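PDB 5NNP: N-terminal acetyltransferase-like protein from Chaetomium thermophilum, which probably serves as the tetratricopeptide-repeat auxiliary subunit of an N-terminal acetyltransferase A complex, wrapping around a partner protein chain. Local coordinates for residues D220-M225 / L249-E254. Residues are numbered along the deposited sequence; the frame is centred on the assembly and turned at random.
Sequences DRLAVM and LDRNPE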
ATOM      1  N   ASP A 220      13.434   5.207  19.082  1.00 36.63           N
ATOM      2  CA  ASP A 220      12.098   4.857  18.646  1.00 33.06           C
ATOM      3  C   ASP A 220      11.271   4.442  19.865  1.00 33.08           C
ATOM      4  O   ASP A 220      11.167   3.258  20.180  1.00 37.38           O
ATOM      5  CB  ASP A 220      12.165   3.738  17.599  1.00 35.28           C
ATOM      6  CG  ASP A 220      10.819   3.468  16.936  1.00 39.19           C
ATOM      7  OD1 ASP A 220       9.790   3.953  17.448  1.00 35.82           O
ATOM      8  OD2 ASP A 220      10.789   2.757  15.908  1.00 41.02           O
ATOM      9  N   ARG A 221      10.684   5.423  20.543  1.00 35.06           N
ATOM     10  CA  ARG A 221      10.055   5.189  21.843  1.00 37.18           C
ATOM     11  C   ARG A 221       8.817   4.284  21.772  1.00 44.57           C
ATOM     12  O   ARG A 221       8.630   3.403  22.619  1.00 46.05           O
ATOM     13  CB  ARG A 221       9.683   6.524  22.497  1.00 45.60           C
ATOM     14  CG  ARG A 221      10.880   7.350  23.004  1.00 47.05           C
ATOM     15  CD  ARG A 221      11.834   6.561  23.895  1.00 50.56           C
ATOM     16  NE  ARG A 221      11.191   5.931  25.049  1.00 64.28           N
ATOM     17  CZ  ARG A 221      11.693   4.876  25.697  1.00 71.37           C
ATOM     18  NH1 ARG A 221      12.846   4.330  25.297  1.00 56.91           N
ATOM     19  NH2 ARG A 221      11.039   4.356  26.737  1.00 81.18           N
ATOM     20  N   LEU A 222       7.979   4.494  20.762  1.00 43.48           N
ATOM     21  CA  LEU A 222       6.783   3.674  20.577  1.00 40.65           C
ATOM     22  C   LEU A 222       7.110   2.189  20.363  1.00 42.41           C
ATOM     23  O   LEU A 222       6.397   1.299  20.842  1.00 46.62           O
ATOM     24  CB  LEU A 222       5.967   4.197  19.396  1.00 39.80           C
ATOM     25  CG  LEU A 222       4.732   3.374  19.030  1.00 43.94           C
ATOM     26  CD1 LEU A 222       3.666   3.502  20.107  1.00 47.34           C
ATOM     27  CD2 LEU A 222       4.179   3.775  17.665  1.00 38.33           C
ATOM     28  N   ALA A 223       8.185   1.926  19.629  1.00 32.03           N
ATOM     29  CA  ALA A 223       8.586   0.561  19.362  1.00 30.65           C
ATOM     30  C   ALA A 223       8.969  -0.151  20.657  1.00 40.72           C
ATOM     31  O   ALA A 223       8.530  -1.278  20.904  1.00 43.08           O
ATOM     32  CB  ALA A 223       9.732   0.536  18.385  1.00 30.00           C
ATOM     33  N   VAL A 224       9.787   0.507  21.480  1.00 36.84           N
ATOM     34  CA  VAL A 224      10.197  -0.074  22.750  1.00 33.18           C
ATOM     35  C   VAL A 224       8.955  -0.333  23.597  1.00 35.38           C
ATOM     36  O   VAL A 224       8.823  -1.373  24.235  1.00 39.57           O
ATOM     37  CB  VAL A 224      11.185   0.835  23.517  1.00 36.48           C
ATOM     38  CG1 VAL A 224      11.366   0.358  24.955  1.00 32.21           C
ATOM     39  CG2 VAL A 224      12.526   0.878  22.826  1.00 33.30           C
ATOM     40  N   MET A 225       8.025   0.607  23.581  1.00 40.52           N
ATOM     41  CA  MET A 225       6.855   0.485  24.437  1.00 39.12           C
ATOM     42  C   MET A 225       5.914  -0.613  23.970  1.00 37.16           C
ATOM     43  O   MET A 225       5.324  -1.310  24.795  1.00 38.09           O
ATOM     44  CB  MET A 225       6.117   1.816  24.512  1.00 37.38           C
ATOM     45  CG  MET A 225       6.873   2.863  25.290  1.00 34.22           C
ATOM     46  SD  MET A 225       5.973   4.418  25.358  1.00 42.64           S
ATOM     47  CE  MET A 225       7.270   5.451  26.071  1.00 74.18           C
ATOM     48  N   LEU A 249      -1.460   3.803  26.496  1.00 37.93           N
ATOM     49  CA  LEU A 249      -2.744   4.495  26.435  1.00 45.64           C
ATOM     50  C   LEU A 249      -2.538   5.970  26.691  1.00 50.14           C
ATOM     51  O   LEU A 249      -3.132   6.817  26.016  1.00 46.46           O
ATOM     52  CB  LEU A 249      -3.739   3.928  27.448  1.00 51.33           C
ATOM     53  CG  LEU A 249      -4.526   2.685  27.039  1.00 47.95           C
ATOM     54  CD1 LEU A 249      -5.269   2.136  28.236  1.00 49.03           C
ATOM     55  CD2 LEU A 249      -5.485   3.015  25.904  1.00 47.17           C
ATOM     56  N   ASP A 250      -1.692   6.268  27.676  1.00 45.73           N
ATOM     57  CA  ASP A 250      -1.354   7.641  28.001  1.00 41.42           C
ATOM     58  C   ASP A 250      -0.686   8.330  26.810  1.00 42.02           C
ATOM     59  O   ASP A 250      -0.808   9.536  26.645  1.00 45.57           O
ATOM     60  CB  ASP A 250      -0.457   7.688  29.238  1.00 37.31           C
ATOM     61  CG  ASP A 250      -1.219   7.432  30.524  1.00 47.27           C
ATOM     62  OD1 ASP A 250      -2.290   8.045  30.704  1.00 53.13           O
ATOM     63  OD2 ASP A 250      -0.755   6.623  31.359  1.00 53.35           O
ATOM     64  N   ARG A 251       0.017   7.559  25.984  1.00 47.69           N
ATOM     65  CA  ARG A 251       0.692   8.084  24.795  1.00 43.63           C
ATOM     66  C   ARG A 251      -0.298   8.311  23.645  1.00 41.53           C
ATOM     67  O   ARG A 251      -0.157   9.238  22.852  1.00 40.56           O
ATOM     68  CB  ARG A 251       1.808   7.123  24.354  1.00 44.28           C
ATOM     69  CG  ARG A 251       2.674   7.579  23.150  1.00 34.00           C
ATOM     70  CD  ARG A 251       3.549   6.417  22.644  1.00 30.31           C
ATOM     71  NE  ARG A 251       4.493   6.805  21.597  1.00 38.25           N
ATOM     72  CZ  ARG A 251       5.592   7.532  21.811  1.00 39.48           C
ATOM     73  NH1 ARG A 251       5.875   7.968  23.029  1.00 33.52           N
ATOM     74  NH2 ARG A 251       6.407   7.839  20.806  1.00 37.19           N
ATOM     75  N   ASN A 252      -1.299   7.453  23.547  1.00 38.81           N
ATOM     76  CA  ASN A 252      -2.206   7.503  22.413  1.00 32.87           C
ATOM     77  C   ASN A 252      -3.517   6.866  22.815  1.00 34.70           C
ATOM     78  O   ASN A 252      -3.746   5.685  22.553  1.00 36.73           O
ATOM     79  CB  ASN A 252      -1.578   6.801  21.197  1.00 34.70           C
ATOM     80  CG  ASN A 252      -2.518   6.714  19.996  1.00 36.26           C
ATOM     81  OD1 ASN A 252      -3.620   7.268  20.007  1.00 30.20           O
ATOM     82  ND2 ASN A 252      -2.076   6.012  18.949  1.00 28.83           N
ATOM     83  N   PRO A 253      -4.376   7.654  23.478  1.00 35.55           N
ATOM     84  CA  PRO A 253      -5.664   7.226  24.023  1.00 35.96           C
ATOM     85  C   PRO A 253      -6.625   6.751  22.945  1.00 40.52           C
ATOM     86  O   PRO A 253      -7.716   6.282  23.266  1.00 50.90           O
ATOM     87  CB  PRO A 253      -6.182   8.488  24.710  1.00 34.95           C
ATOM     88  CG  PRO A 253      -4.952   9.227  25.071  1.00 34.76           C
ATOM     89  CD  PRO A 253      -4.033   9.015  23.914  1.00 33.38           C
ATOM     90  N   GLU A 254      -6.202   6.835  21.691  1.00 37.85           N
ATOM     91  CA  GLU A 254      -7.084   6.607  20.551  1.00 41.07           C
ATOM     92  C   GLU A 254      -6.873   5.246  19.867  1.00 45.33           C
ATOM     93  O   GLU A 254      -7.424   4.993  18.796  1.00 50.81           O
ATOM     94  CB  GLU A 254      -6.878   7.728  19.533  1.00 34.77           C
ATOM     95  CG  GLU A 254      -8.144   8.394  19.086  1.00 43.81           C
ATOM     96  CD  GLU A 254      -8.988   8.870  20.250  1.00 51.49           C
ATOM     97  OE1 GLU A 254      -8.405   9.342  21.253  1.00 49.08           O
ATOM     98  OE2 GLU A 254     -10.235   8.767  20.157  1.00 49.21           O
TER
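R251 reaches from the last turn of helix 238-251 to the first turn of helix 221-234 and lays its far end against L222, R221 and M225. Its CG stands anti to the backbone N (chi1 -177°) and the chain runs extended as far as NE, which carries the guanidinium to the start of helix 221-234, although the CA atoms of L222 and R251 are 8.6 Å apart. The snug part is at L222. There CD1 of L222 touches NE of R251 at 3.7 Å, and CB of L222 meets the same NE equally closely. The backbone N of L222 sits over one face of the guanidinium, offset toward its rim, 3.7 Å from NH2 of R251. CB of R221 adds a contact of 3.9 Å to NH2 of R251. M225 fits more loosely: its extended chain crosses that of R251 at about a right angle, leaving SD of M225 4.2 Å from CD of R251. The two helices are consecutive and antiparallel in the all-helical solenoid of the NatA auxiliary subunit family, and both L222 and M225 also touch L248. D220 N-caps helix 221-234 with a weak bond from A223 N to OD1 of D220 (3.4 Å), and its other carboxylate oxygen pairs with R538. NH2 of R251 makes a salt bridge with an acidic side chain of another protein's chain. Replacing R251 with an alanine would probably remove the arm lying against L222 and M225 and leave that acidic group without its mate. The bent chain of R221 leads away from R251, and its NH1 bonds K216 O. Past the helix end, N252 makes an Asx turn, its OD1 accepting from E254 N at 3.1 Å, while ND2 of N252 bonds the backbone of that other protein's chain.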